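Local atomic coordinates of ferripyochelin binding protein (PDB entry 3R3R), a protein that binds zinc and, as a member of the gamma-class carbonic anhydrase family of left-handed beta-helix proteins, may be a related enzyme, its activity not being established. Residues L8-K12 against N13-G17; N78-G81 against N82-I85; L132-Q135 against H136-L139; R154-S157 against D158-S162; A168-Y171 against V172-D176. All blocks are in the same frame, centred on the assembly; numbering follows the deposited sequence. Where two conformers were deposited one is given.

Contact 1: L8-K12 against N13-G17; sequences LRPYK and NLFPG
The chain runs out through Leu8-Lys12 and folds straight back through Asn13-Gly17, the two directions 158° apart, by a type II' beta turn from Tyr11 to Leu14 with Lys12 and Asn13 at its corners. Tyr11 and Leu14 form an antiparallel hydrogen-bonded pair, so this is a tight hairpin turn with a two-residue loop, held by a single bridge, at the edge of the left-handed beta-helix, where strand 8-9 leads over to strand 17-18. Tyr11 N donates to Leu14 O at 3.1 Å, and Leu14 N returns a bond to Tyr11 O at 2.9 Å. Leu14 O has further company: Pro10 CA approaches it in a CH...O contact, and a water donates to both it and Lys12 O, bridging the turn. Lys12 takes up the positive phi of 45° that the first central position of this turn requires.

Beyond the turn the two limbs diverge and side chains pack between them. Phe15 carries most of this packing: with CG anti to its backbone N (chi1 -167°), the ring swings back beside the outgoing chain. CD1 comes up beside Pro10 N, which lies at the ring's edge near its plane, while CZ meets Leu8 CB at 3.7 Å. Pro16 CD sits over one face of the same ring, offset toward the rim. Leu8 CD2 passes alongside Pro16, 4.0 Å from its CB, the two side chains running opposite ways, and both also rest on Val30 of the next coil. On the other flank of the hairpin, Leu14 CD1 reaches the edge of the Tyr11 ring near its plane, 4.3 Å from CD2.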
loop_
_atom_site.group_PDB
_atom_site.type_symbol
_atom_site.label_atom_id
_atom_site.label_comp_id
_atom_site.label_asym_id
_atom_site.label_seq_id
_atom_site.Cartn_x
_atom_site.Cartn_y
_atom_site.Cartn_z
ATOM N N LEU A 8 15.505 0.651 -7.112
ATOM C CA LEU A 8 15.275 1.945 -6.471
ATOM C C LEU A 8 15.781 3.058 -7.387
ATOM O O LEU A 8 16.925 3.024 -7.833
ATOM C CB LEU A 8 16.006 2.043 -5.120
ATOM C CG LEU A 8 15.689 0.971 -4.080
ATOM C CD1 LEU A 8 16.688 1.010 -2.915
ATOM C CD2 LEU A 8 14.276 1.142 -3.588
ATOM N N ARG A 9 14.934 4.043 -7.667
ATOM C CA ARG A 9 15.214 5.027 -8.704
ATOM C C ARG A 9 14.930 6.442 -8.244
ATOM O O ARG A 9 14.039 6.673 -7.430
ATOM C CB ARG A 9 14.340 4.750 -9.927
ATOM C CG ARG A 9 14.451 3.365 -10.511
ATOM C CD ARG A 9 13.631 3.355 -11.766
ATOM N NE ARG A 9 13.553 2.048 -12.400
ATOM C CZ ARG A 9 12.827 1.832 -13.492
ATOM N NH1 ARG A 9 12.173 2.850 -14.036
ATOM N NH2 ARG A 9 12.756 0.630 -14.050
ATOM N N PRO A 10 15.649 7.406 -8.815
ATOM C CA PRO A 10 15.431 8.815 -8.486
ATOM C C PRO A 10 14.309 9.464 -9.303
ATOM O O PRO A 10 13.996 9.023 -10.410
ATOM C CB PRO A 10 16.782 9.454 -8.854
ATOM C CG PRO A 10 17.236 8.644 -10.016
ATOM C CD PRO A 10 16.827 7.219 -9.678
ATOM N N TYR A 11 13.740 10.529 -8.773
ATOM C CA TYR A 11 12.968 11.464 -9.558
ATOM C C TYR A 11 13.421 12.834 -9.076
ATOM O O TYR A 11 13.292 13.125 -7.917
ATOM C CB TYR A 11 11.463 11.322 -9.399
ATOM C CG TYR A 11 10.672 12.350 -10.188
ATOM C CD1 TYR A 11 10.595 12.288 -11.565
ATOM C CD2 TYR A 11 9.999 13.367 -9.553
ATOM C CE1 TYR A 11 9.880 13.206 -12.274
ATOM C CE2 TYR A 11 9.282 14.287 -10.257
ATOM C CZ TYR A 11 9.220 14.203 -11.618
ATOM O OH TYR A 11 8.496 15.117 -12.327
ATOM N N LYS A 12 13.919 13.660 -9.987
ATOM C CA LYS A 12 14.576 14.918 -9.566
ATOM C C LYS A 12 15.546 14.668 -8.382
ATOM O O LYS A 12 16.401 13.839 -8.521
ATOM C CB LYS A 12 13.484 15.929 -9.221
ATOM C CG LYS A 12 12.608 16.310 -10.417
ATOM C CD LYS A 12 11.593 17.373 -10.043
ATOM C CE LYS A 12 10.671 17.706 -11.206
ATOM N NZ LYS A 12 11.399 18.240 -12.389
ATOM N N ASN A 13 15.358 15.301 -7.236
ATOM C CA ASN A 13 16.225 15.099 -6.083
ATOM C C ASN A 13 15.670 14.136 -5.036
ATOM O O ASN A 13 16.177 14.042 -3.930
ATOM C CB ASN A 13 16.583 16.449 -5.454
ATOM C CG ASN A 13 17.133 17.426 -6.474
ATOM O OD1 ASN A 13 16.522 18.425 -6.788
ATOM N ND2 ASN A 13 18.265 17.103 -7.022
ATOM N N LEU A 14 14.605 13.429 -5.404
ATOM C CA LEU A 14 13.922 12.495 -4.504
ATOM C C LEU A 14 14.453 11.080 -4.714
ATOM O O LEU A 14 14.750 10.687 -5.849
ATOM C CB LEU A 14 12.413 12.504 -4.787
ATOM C CG LEU A 14 11.731 13.876 -4.767
ATOM C CD1 LEU A 14 10.298 13.788 -5.267
ATOM C CD2 LEU A 14 11.793 14.495 -3.365
ATOM N N PHE A 15 14.538 10.301 -3.637
ATOM C CA PHE A 15 15.025 8.931 -3.721
ATOM C C PHE A 15 14.391 8.158 -2.566
ATOM O O PHE A 15 14.099 8.742 -1.517
ATOM C CB PHE A 15 16.572 8.888 -3.667
ATOM C CG PHE A 15 17.147 7.556 -4.055
ATOM C CD1 PHE A 15 17.263 7.205 -5.396
ATOM C CD2 PHE A 15 17.539 6.633 -3.092
ATOM C CE1 PHE A 15 17.768 5.958 -5.772
ATOM C CE2 PHE A 15 18.034 5.377 -3.470
ATOM C CZ PHE A 15 18.147 5.043 -4.804
ATOM N N PRO A 16 14.162 6.851 -2.745
ATOM C CA PRO A 16 13.463 6.156 -1.659
ATOM C C PRO A 16 14.240 6.122 -0.341
ATOM O O PRO A 16 15.474 6.057 -0.337
ATOM C CB PRO A 16 13.262 4.748 -2.227
ATOM C CG PRO A 16 13.144 4.978 -3.726
ATOM C CD PRO A 16 14.205 6.045 -3.980
ATOM N N GLY A 17 13.502 6.184 0.766
ATOM C CA GLY A 17 14.062 6.050 2.102
ATOM C C GLY A 17 13.610 4.736 2.708
ATOM O O GLY A 17 12.414 4.477 2.762
HETATM O O HOH W 1 17.436 11.871 -6.617
#

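Contact 2: N78-G81 against N82-I85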
loop_
_atom_site.group_PDB
_atom_site.type_symbol
_atom_site.label_atom_id
_atom_site.label_comp_id
_atom_site.label_asym_id
_atom_site.label_seq_id
_atom_site.Cartn_x
_atom_site.Cartn_y
_atom_site.Cartn_z
ATOM N N ASN A 78 -5.303 22.335 -6.315
ATOM C CA ASN A 78 -5.045 21.271 -5.347
ATOM C C ASN A 78 -3.586 21.383 -4.895
ATOM O O ASN A 78 -2.765 20.605 -5.301
ATOM C CB ASN A 78 -5.322 19.923 -6.046
ATOM C CG ASN A 78 -5.270 18.721 -5.108
ATOM O OD1 ASN A 78 -5.261 18.848 -3.906
ATOM N ND2 ASN A 78 -5.243 17.533 -5.704
ATOM N N PRO A 79 -3.261 22.371 -4.065
ATOM C CA PRO A 79 -1.858 22.660 -3.749
ATOM C C PRO A 79 -1.092 21.540 -3.071
ATOM O O PRO A 79 0.104 21.490 -3.192
ATOM C CB PRO A 79 -1.935 23.910 -2.853
ATOM C CG PRO A 79 -3.209 24.524 -3.188
ATOM C CD PRO A 79 -4.158 23.443 -3.605
ATOM N N HIS A 80 -1.777 20.682 -2.335
ATOM C CA HIS A 80 -1.194 19.549 -1.617
ATOM C C HIS A 80 -1.060 18.343 -2.541
ATOM O O HIS A 80 -0.381 17.376 -2.207
ATOM C CB HIS A 80 -2.117 19.167 -0.444
ATOM C CG HIS A 80 -1.531 18.156 0.502
ATOM N ND1 HIS A 80 -2.103 16.921 0.735
ATOM C CD2 HIS A 80 -0.429 18.212 1.286
ATOM C CE1 HIS A 80 -1.369 16.256 1.609
ATOM N NE2 HIS A 80 -0.344 17.015 1.956
ATOM N N GLY A 81 -1.780 18.374 -3.661
ATOM C CA GLY A 81 -1.957 17.172 -4.458
ATOM C C GLY A 81 -2.615 16.081 -3.618
ATOM O O GLY A 81 -3.324 16.361 -2.648
ATOM N N ASN A 82 -2.403 14.826 -4.004
ATOM C CA ASN A 82 -2.878 13.679 -3.219
ATOM C C ASN A 82 -1.738 12.701 -3.049
ATOM O O ASN A 82 -1.477 11.899 -3.943
ATOM C CB ASN A 82 -4.091 13.002 -3.859
ATOM C CG ASN A 82 -5.268 13.951 -3.995
ATOM O OD1 ASN A 82 -6.088 14.078 -3.076
ATOM N ND2 ASN A 82 -5.364 14.613 -5.125
ATOM N N PRO A 83 -1.039 12.781 -1.910
ATOM C CA PRO A 83 0.008 11.796 -1.637
ATOM C C PRO A 83 -0.656 10.477 -1.242
ATOM O O PRO A 83 -1.878 10.418 -1.060
ATOM C CB PRO A 83 0.750 12.403 -0.436
ATOM C CG PRO A 83 -0.338 13.165 0.295
ATOM C CD PRO A 83 -1.229 13.730 -0.794
ATOM N N LEU A 84 0.152 9.436 -1.104
ATOM C CA LEU A 84 -0.347 8.127 -0.731
ATOM C C LEU A 84 0.218 7.786 0.635
ATOM O O LEU A 84 1.446 7.681 0.792
ATOM C CB LEU A 84 0.097 7.103 -1.777
ATOM C CG LEU A 84 -0.262 5.640 -1.482
ATOM C CD1 LEU A 84 -1.765 5.435 -1.270
ATOM C CD2 LEU A 84 0.236 4.782 -2.642
ATOM N N ILE A 85 -0.669 7.618 1.612
ATOM C CA ILE A 85 -0.260 7.399 2.992
ATOM C C ILE A 85 -0.856 6.083 3.436
ATOM O O ILE A 85 -2.069 5.915 3.375
ATOM C CB ILE A 85 -0.778 8.531 3.893
ATOM C CG1 ILE A 85 -0.152 9.868 3.476
ATOM C CG2 ILE A 85 -0.479 8.208 5.364
ATOM C CD1 ILE A 85 -0.863 11.118 4.029
#
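His80 against Pro83 is a local packing contact, made where the long excursion after strand 68-70 turns back toward strand 84-86. The two side chains cross at about a right angle: in the modelled conformer given, His80 CE1 lies 3.5 Å from Pro83 CD and equally near Pro83 CG, with ND1 only slightly farther from CD. CG of His80 is anti to its backbone N (chi1 -171°), which directs the ring forward along the chain to the proline. Upstream, Asn78-Gly81 is a type I beta turn, closed by Gly81 N donating to Asn78 O at 2.9 Å. Gly81 leaves the turn with phi 59°, and its carbonyl O stands 3.8 Å from Pro83 CD.

The excursion interrupts the regular coils of the left-handed beta-helix on the side where zinc is bound by His70 and His99; the side chain of Asn82 is about 9 Å from the metal and about 6 Å from that of His99. Asn78 at the start of the turn and Asn82 just after it bring their side chains together, the amide planes 55° apart. Within the excursion Asn82 pairs through its backbone with Thr72; toward the preceding coil, His80 O accepts from Asn53 ND2 and Pro83 touches Tyr54 and Asn53.

Contact 3: L132-Q135 against H136-L139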
loop_
_atom_site.group_PDB
_atom_site.type_symbol
_atom_site.label_atom_id
_atom_site.label_comp_id
_atom_site.label_asym_id
_atom_site.label_seq_id
_atom_site.Cartn_x
_atom_site.Cartn_y
_atom_site.Cartn_z
ATOM N N LEU A 132 -14.080 -1.212 -5.540
ATOM C CA LEU A 132 -13.651 0.116 -5.945
ATOM C C LEU A 132 -14.079 1.108 -4.867
ATOM O O LEU A 132 -15.254 1.202 -4.556
ATOM C CB LEU A 132 -14.229 0.485 -7.320
ATOM C CG LEU A 132 -13.693 1.804 -7.885
ATOM C CD1 LEU A 132 -13.650 1.778 -9.401
ATOM C CD2 LEU A 132 -14.541 2.907 -7.390
ATOM N N VAL A 133 -13.111 1.844 -4.336
ATOM C CA VAL A 133 -13.381 2.876 -3.340
ATOM C C VAL A 133 -13.231 4.222 -4.043
ATOM O O VAL A 133 -12.123 4.584 -4.433
ATOM C CB VAL A 133 -12.402 2.787 -2.154
ATOM C CG1 VAL A 133 -12.704 3.867 -1.135
ATOM C CG2 VAL A 133 -12.412 1.389 -1.514
ATOM N N PRO A 134 -14.356 4.941 -4.248
ATOM C CA PRO A 134 -14.352 6.215 -4.982
ATOM C C PRO A 134 -13.510 7.311 -4.349
ATOM O O PRO A 134 -13.158 7.248 -3.165
ATOM C CB PRO A 134 -15.826 6.645 -4.943
ATOM C CG PRO A 134 -16.557 5.398 -4.906
ATOM C CD PRO A 134 -15.737 4.475 -4.018
ATOM N N GLN A 135 -13.218 8.338 -5.141
ATOM C CA GLN A 135 -12.512 9.507 -4.625
ATOM C C GLN A 135 -13.241 10.088 -3.425
ATOM O O GLN A 135 -14.473 10.194 -3.431
ATOM C CB GLN A 135 -12.363 10.601 -5.687
ATOM C CG GLN A 135 -11.340 10.233 -6.741
ATOM C CD GLN A 135 -11.023 11.390 -7.682
ATOM O OE1 GLN A 135 -11.859 12.262 -7.902
ATOM N NE2 GLN A 135 -9.815 11.400 -8.240
ATOM N N HIS A 136 -12.470 10.448 -2.403
ATOM C CA HIS A 136 -12.968 11.159 -1.225
ATOM C C HIS A 136 -13.874 10.342 -0.324
ATOM O O HIS A 136 -14.388 10.867 0.651
ATOM C CB HIS A 136 -13.629 12.486 -1.619
ATOM C CG HIS A 136 -12.744 13.331 -2.472
ATOM N ND1 HIS A 136 -11.549 13.843 -2.011
ATOM C CD2 HIS A 136 -12.829 13.682 -3.775
ATOM C CE1 HIS A 136 -10.948 14.496 -2.990
ATOM N NE2 HIS A 136 -11.702 14.410 -4.072
ATOM N N LYS A 137 -14.025 9.052 -0.595
ATOM C CA LYS A 137 -14.871 8.202 0.242
ATOM C C LYS A 137 -14.176 7.850 1.557
ATOM O O LYS A 137 -13.023 7.429 1.546
ATOM C CB LYS A 137 -15.181 6.909 -0.511
ATOM C CG LYS A 137 -16.023 5.877 0.216
ATOM C CD LYS A 137 -17.480 6.234 0.240
ATOM C CE LYS A 137 -18.278 5.060 0.820
ATOM N NZ LYS A 137 -19.740 5.329 0.823
ATOM N N ARG A 138 -14.878 8.016 2.676
ATOM C CA ARG A 138 -14.371 7.612 3.984
ATOM C C ARG A 138 -14.974 6.258 4.354
ATOM O O ARG A 138 -16.197 6.105 4.315
ATOM C CB ARG A 138 -14.725 8.660 5.051
ATOM C CG ARG A 138 -14.336 8.237 6.462
ATOM C CD ARG A 138 -14.640 9.324 7.480
ATOM N NE ARG A 138 -13.681 10.421 7.381
ATOM C CZ ARG A 138 -12.489 10.442 7.975
ATOM N NH1 ARG A 138 -12.087 9.419 8.725
ATOM N NH2 ARG A 138 -11.688 11.487 7.807
ATOM N N LEU A 139 -14.127 5.292 4.714
ATOM C CA LEU A 139 -14.583 3.979 5.164
ATOM C C LEU A 139 -14.389 3.883 6.669
ATOM O O LEU A 139 -13.273 3.949 7.178
ATOM C CB LEU A 139 -13.804 2.855 4.484
ATOM C CG LEU A 139 -13.890 2.838 2.956
ATOM C CD1 LEU A 139 -13.494 1.482 2.407
ATOM C CD2 LEU A 139 -15.274 3.222 2.463
#
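Apolar contacts join Val133 to the returning chain. Its two methyls divide the work: CG2 meets Leu139 CD1 tip to tip at 4.1 Å, while CG1 touches Lys137 CB at 4.0 Å and lies close to Lys137 CG, the two side chains crossing at about a right angle. Lys137 bends at chi2 (77°), and its aliphatic base stays against the valine as the rest of the chain leads away.

One backbone hydrogen bond spans the segments: Lys137 N donates to Pro134 O at 3.3 Å, its nitrogen standing above the carbonyl plane, 45° out of it. The bond closes a type II beta turn, Pro134-Lys137, in which His136 takes the positive phi of 69°. This turn is a corner of the left-handed beta-helix, carrying the chain from strand 132-133 of one flat face to strand 138-139 of the next; Val133 and Leu139 are buried, with Val133 also packing on Ala119 of the preceding coil.

The polar side chains belong to the outer surface of the corner. His136 CD2 packs 3.7 Å from Gln135 CB, Gln135 NE2 makes a weak hydrogen bond to Asp117 OD1, and Arg138 NH1 forms a salt bridge with Glu122 OE2.

Contact 4: R154-S157 against D158-S162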
loop_
_atom_site.group_PDB
_atom_site.type_symbol
_atom_site.label_atom_id
_atom_site.label_comp_id
_atom_site.label_asym_id
_atom_site.label_seq_id
_atom_site.Cartn_x
_atom_site.Cartn_y
_atom_site.Cartn_z
ATOM N N ARG A 154 -21.277 -4.939 6.801
ATOM C CA ARG A 154 -21.542 -5.365 8.174
ATOM C C ARG A 154 -20.282 -5.147 8.998
ATOM O O ARG A 154 -19.196 -5.002 8.439
ATOM C CB ARG A 154 -21.890 -6.850 8.200
ATOM C CG ARG A 154 -20.789 -7.738 7.637
ATOM C CD ARG A 154 -21.065 -9.187 7.976
ATOM N NE ARG A 154 -20.151 -10.101 7.294
ATOM C CZ ARG A 154 -18.883 -10.322 7.646
ATOM N NH1 ARG A 154 -18.357 -9.684 8.681
ATOM N NH2 ARG A 154 -18.137 -11.181 6.959
ATOM N N PRO A 155 -20.409 -5.125 10.334
ATOM C CA PRO A 155 -19.197 -5.073 11.157
ATOM C C PRO A 155 -18.359 -6.322 10.943
ATOM O O PRO A 155 -18.888 -7.399 10.647
ATOM C CB PRO A 155 -19.745 -5.063 12.589
ATOM C CG PRO A 155 -21.119 -4.492 12.445
ATOM C CD PRO A 155 -21.633 -5.057 11.149
ATOM N N LEU A 156 -17.050 -6.165 11.080
ATOM C CA LEU A 156 -16.137 -7.297 11.120
ATOM C C LEU A 156 -16.439 -8.141 12.340
ATOM O O LEU A 156 -16.672 -7.608 13.440
ATOM C CB LEU A 156 -14.693 -6.811 11.241
ATOM C CG LEU A 156 -14.174 -6.048 10.020
ATOM C CD1 LEU A 156 -12.688 -5.772 10.192
ATOM C CD2 LEU A 156 -14.417 -6.825 8.722
ATOM N N SER A 157 -16.439 -9.457 12.163
ATOM C CA SER A 157 -16.518 -10.346 13.309
ATOM C C SER A 157 -15.228 -10.200 14.111
ATOM O O SER A 157 -14.210 -9.692 13.606
ATOM C CB SER A 157 -16.654 -11.794 12.859
ATOM O OG SER A 157 -15.428 -12.206 12.262
ATOM N N ASP A 158 -15.251 -10.654 15.354
ATOM C CA ASP A 158 -14.059 -10.566 16.166
ATOM C C ASP A 158 -12.912 -11.393 15.562
ATOM O O ASP A 158 -11.747 -11.002 15.637
ATOM C CB ASP A 158 -14.363 -10.961 17.618
ATOM C CG ASP A 158 -15.393 -10.033 18.293
ATOM O OD1 ASP A 158 -15.692 -8.929 17.776
ATOM O OD2 ASP A 158 -15.916 -10.424 19.362
ATOM N N ALA A 159 -13.240 -12.522 14.940
ATOM C CA ALA A 159 -12.235 -13.334 14.257
ATOM C C ALA A 159 -11.625 -12.596 13.062
ATOM O O ALA A 159 -10.423 -12.680 12.814
ATOM C CB ALA A 159 -12.834 -14.687 13.811
ATOM N N GLU A 160 -12.454 -11.884 12.309
ATOM C CA GLU A 160 -11.951 -11.107 11.176
ATOM C C GLU A 160 -11.075 -9.962 11.631
ATOM O O GLU A 160 -10.052 -9.673 11.015
ATOM C CB GLU A 160 -13.096 -10.572 10.333
ATOM C CG GLU A 160 -13.795 -11.672 9.547
ATOM C CD GLU A 160 -15.117 -11.241 8.953
ATOM O OE1 GLU A 160 -15.744 -10.291 9.480
ATOM O OE2 GLU A 160 -15.536 -11.867 7.955
ATOM N N ARG A 161 -11.474 -9.316 12.718
ATOM C CA ARG A 161 -10.679 -8.235 13.266
ATOM C C ARG A 161 -9.283 -8.762 13.629
ATOM O O ARG A 161 -8.262 -8.203 13.226
ATOM C CB ARG A 161 -11.411 -7.604 14.458
ATOM C CG ARG A 161 -10.648 -6.511 15.181
ATOM C CD ARG A 161 -11.447 -5.958 16.369
ATOM N NE ARG A 161 -12.712 -5.342 15.970
ATOM C CZ ARG A 161 -12.843 -4.053 15.659
ATOM N NH1 ARG A 161 -11.794 -3.232 15.722
ATOM N NH2 ARG A 161 -14.030 -3.581 15.285
ATOM N N SER A 162 -9.223 -9.872 14.352
ATOM C CA SER A 162 -7.944 -10.478 14.678
ATOM C C SER A 162 -7.193 -10.904 13.410
ATOM O O SER A 162 -5.957 -10.824 13.340
ATOM C CB SER A 162 -8.155 -11.678 15.596
ATOM O OG SER A 162 -6.909 -12.220 15.972
HETATM O O HOH W 2 -16.370 -4.828 14.138
HETATM O O HOH W 3 -14.902 -7.227 15.821
#
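Arg154 grips the carboxylate of Glu160 end-on, one nitrogen to each oxygen: NH1 to OE1 at 2.8 Å and NH2 to OE2 at 2.9 Å, the first bond nearly straight at 175°. Guanidinium and carboxylate are almost coplanar, 12° apart, and both oxygens offer their syn lone pairs. Arg154 NH1 also donates to Pro155 O, a second bond that helps fix the guanidinium's rotation. On its anti side, Glu160 OE1 takes a further hydrogen bond from Ser157 N at 2.9 Å, tilted out of the carboxylate plane, so OE1 is held by two donors, Arg154 NH1 and Ser157 N, which would be expected to favour the carboxylate form.

The return bond runs from Glu160 N to Ser157 OG at 3.0 Å. Ser157 is the N-cap of helix 158-182, and the reciprocal pair is a capping box; OG, between the backbone N and the carbonyl carbon (chi1 69°), is placed to accept from the third helical residue's N-H. Arg161 N then donates to Ser157 O at 2.9 Å, the first i to i+4 bond of the helix. The cap lies just past strand 151-155, the antiparallel end strand of the beta-helix, after Leu156.

Two waters lie between Leu156 O and the Arg161 guanidinium, one accepting from NH2 and the other from NE, at the edge in plane; the latter is also within hydrogen-bonding distance of Asp158 OD1. Beneath the polar network, Leu156 CD2 packs 3.8 Å from Glu160 OE1, and both residues lean on Met126 of strand 125-127.

Contact 5: A168-Y171 against V172-D176; sequences ANNY and VKWKD
Val172 opens the segment one turn after Ala168 in this local i to i+4 contact within helix 158-182, its N donating to Ala168 O at 3.0 Å and its CG2 lying 3.5 Å from the same oxygen. Lys173 comes next: its N bonds to Asn169 O, and in the conformer given its side chain, extended until it bends at chi4 (66°), runs back along the helix so that NZ makes a weak second bond to that carbonyl. Two waters accept from NZ, one donating to Asn169 O and the other to Asn170 OD1.

Trp174 bridges two residues of the preceding turn. Its N donates to Asn170 O at 2.9 Å, in the carbonyl plane, and this oxygen also lies over one face of the indole. Asn170 CB makes a CH-pi contact with the six-membered ring, 3.6 Å from the centroid and 17° off its normal. With Tyr171 the indole forms a T-shaped pair: the tryptophan edge points at the tyrosine face, centroids 5.1 Å apart and planes at 77°. Tyr171 in turn meets Trp43 edge-to-face, tying the helix to the beta-helix it packs along.

Lys175 N donates to Tyr171 O, while its NZ turns away to Asp176, Asp39 and Arg21 O. The charge of Lys175 is probably balanced by Asp176 of the same helix and Asp39 of the beta-helix, whereas Lys173 NZ relies on one weak direct bond and two waters.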
loop_
_atom_site.group_PDB
_atom_site.type_symbol
_atom_site.label_atom_id
_atom_site.label_comp_id
_atom_site.label_asym_id
_atom_site.label_seq_id
_atom_site.Cartn_x
_atom_site.Cartn_y
_atom_site.Cartn_z
ATOM N N ALA A 168 -0.955 -9.474 8.547
ATOM C CA ALA A 168 0.262 -8.676 8.560
ATOM C C ALA A 168 1.415 -9.484 9.162
ATOM O O ALA A 168 2.550 -9.482 8.640
ATOM C CB ALA A 168 0.048 -7.380 9.345
ATOM N N ASN A 169 1.138 -10.175 10.266
ATOM C CA ASN A 169 2.158 -10.996 10.928
ATOM C C ASN A 169 2.712 -12.076 9.986
ATOM O O ASN A 169 3.929 -12.296 9.914
ATOM C CB ASN A 169 1.598 -11.677 12.180
ATOM C CG ASN A 169 1.232 -10.702 13.297
ATOM O OD1 ASN A 169 1.543 -9.511 13.254
ATOM N ND2 ASN A 169 0.572 -11.226 14.315
ATOM N N ASN A 170 1.812 -12.759 9.278
ATOM C CA ASN A 170 2.214 -13.801 8.345
ATOM C C ASN A 170 3.132 -13.228 7.282
ATOM O O ASN A 170 4.163 -13.814 6.954
ATOM C CB ASN A 170 0.999 -14.439 7.661
ATOM C CG ASN A 170 0.197 -15.315 8.596
ATOM O OD1 ASN A 170 0.715 -15.782 9.608
ATOM N ND2 ASN A 170 -1.070 -15.557 8.254
ATOM N N TYR A 171 2.750 -12.076 6.734
ATOM C CA TYR A 171 3.536 -11.478 5.660
ATOM C C TYR A 171 4.902 -10.968 6.122
ATOM O O TYR A 171 5.857 -10.993 5.353
ATOM C CB TYR A 171 2.739 -10.411 4.881
ATOM C CG TYR A 171 2.196 -10.993 3.589
ATOM C CD1 TYR A 171 2.984 -11.012 2.442
ATOM C CD2 TYR A 171 0.936 -11.579 3.529
ATOM C CE1 TYR A 171 2.539 -11.583 1.263
ATOM C CE2 TYR A 171 0.476 -12.164 2.341
ATOM C CZ TYR A 171 1.288 -12.152 1.218
ATOM O OH TYR A 171 0.867 -12.696 0.022
ATOM N N VAL A 172 5.021 -10.536 7.373
ATOM C CA VAL A 172 6.347 -10.210 7.895
ATOM C C VAL A 172 7.202 -11.489 7.965
ATOM O O VAL A 172 8.362 -11.505 7.545
ATOM C CB VAL A 172 6.265 -9.539 9.287
ATOM C CG1 VAL A 172 7.645 -9.515 9.965
ATOM C CG2 VAL A 172 5.700 -8.126 9.145
ATOM N N LYS A 173 6.627 -12.577 8.470
ATOM C CA LYS A 173 7.344 -13.848 8.520
ATOM C C LYS A 173 7.782 -14.292 7.118
ATOM O O LYS A 173 8.929 -14.719 6.915
ATOM C CB LYS A 173 6.482 -14.933 9.177
ATOM C CG LYS A 173 6.133 -14.681 10.641
ATOM C CD LYS A 173 5.387 -15.873 11.232
ATOM C CE LYS A 173 4.807 -15.542 12.596
ATOM N NZ LYS A 173 3.750 -14.502 12.480
ATOM N N TRP A 174 6.872 -14.196 6.155
ATOM C CA TRP A 174 7.173 -14.666 4.816
ATOM C C TRP A 174 8.237 -13.804 4.149
ATOM O O TRP A 174 9.146 -14.338 3.520
ATOM C CB TRP A 174 5.895 -14.807 3.976
ATOM C CG TRP A 174 4.944 -15.858 4.550
ATOM C CD1 TRP A 174 5.289 -16.986 5.266
ATOM C CD2 TRP A 174 3.512 -15.844 4.508
ATOM N NE1 TRP A 174 4.159 -17.660 5.648
ATOM C CE2 TRP A 174 3.057 -16.984 5.194
ATOM C CE3 TRP A 174 2.569 -14.980 3.946
ATOM C CZ2 TRP A 174 1.705 -17.291 5.314
ATOM C CZ3 TRP A 174 1.227 -15.282 4.084
ATOM C CH2 TRP A 174 0.808 -16.421 4.769
ATOM N N LYS A 175 8.161 -12.482 4.279
ATOM C CA LYS A 175 9.258 -11.683 3.731
ATOM C C LYS A 175 10.590 -12.017 4.423
ATOM O O LYS A 175 11.623 -12.078 3.766
ATOM C CB LYS A 175 8.952 -10.185 3.668
ATOM C CG LYS A 175 8.796 -9.496 4.971
ATOM C CD LYS A 175 10.098 -8.937 5.505
ATOM C CE LYS A 175 9.802 -8.265 6.819
ATOM N NZ LYS A 175 11.031 -8.010 7.601
ATOM N N ASP A 176 10.568 -12.306 5.723
ATOM C CA ASP A 176 11.786 -12.733 6.400
ATOM C C ASP A 176 12.347 -14.059 5.864
ATOM O O ASP A 176 13.560 -14.254 5.824
ATOM C CB ASP A 176 11.564 -12.770 7.911
ATOM C CG ASP A 176 11.569 -11.381 8.532
ATOM O OD1 ASP A 176 12.174 -10.459 7.940
ATOM O OD2 ASP A 176 10.986 -11.210 9.621
HETATM O O HOH W 4 5.354 -11.700 12.241
HETATM O O HOH W 5 1.124 -15.653 12.285
#

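In the fold
The five contacts follow one another along the chain without nesting, and none touches another. Contacts 1 and 3 lie toward the two ends of the left-handed beta-helix, centres about 29 Å apart, and both reach the parallel sheet whose outermost strands are 8-9 and 132-133. Contact 2 interrupts the coils between them, its centre about 18 Å from that of contact 1 and about 15 Å from that of contact 3, near the zinc-binding histidines; it shares with contact 3 the sheet of strands 84-86 and 138-139. Contacts 4 and 5, centres about 21 Å apart, share helix 158-182, which runs back along the beta-helix. The contacts thus mark turns, zinc side and flanking helix of one solenoid.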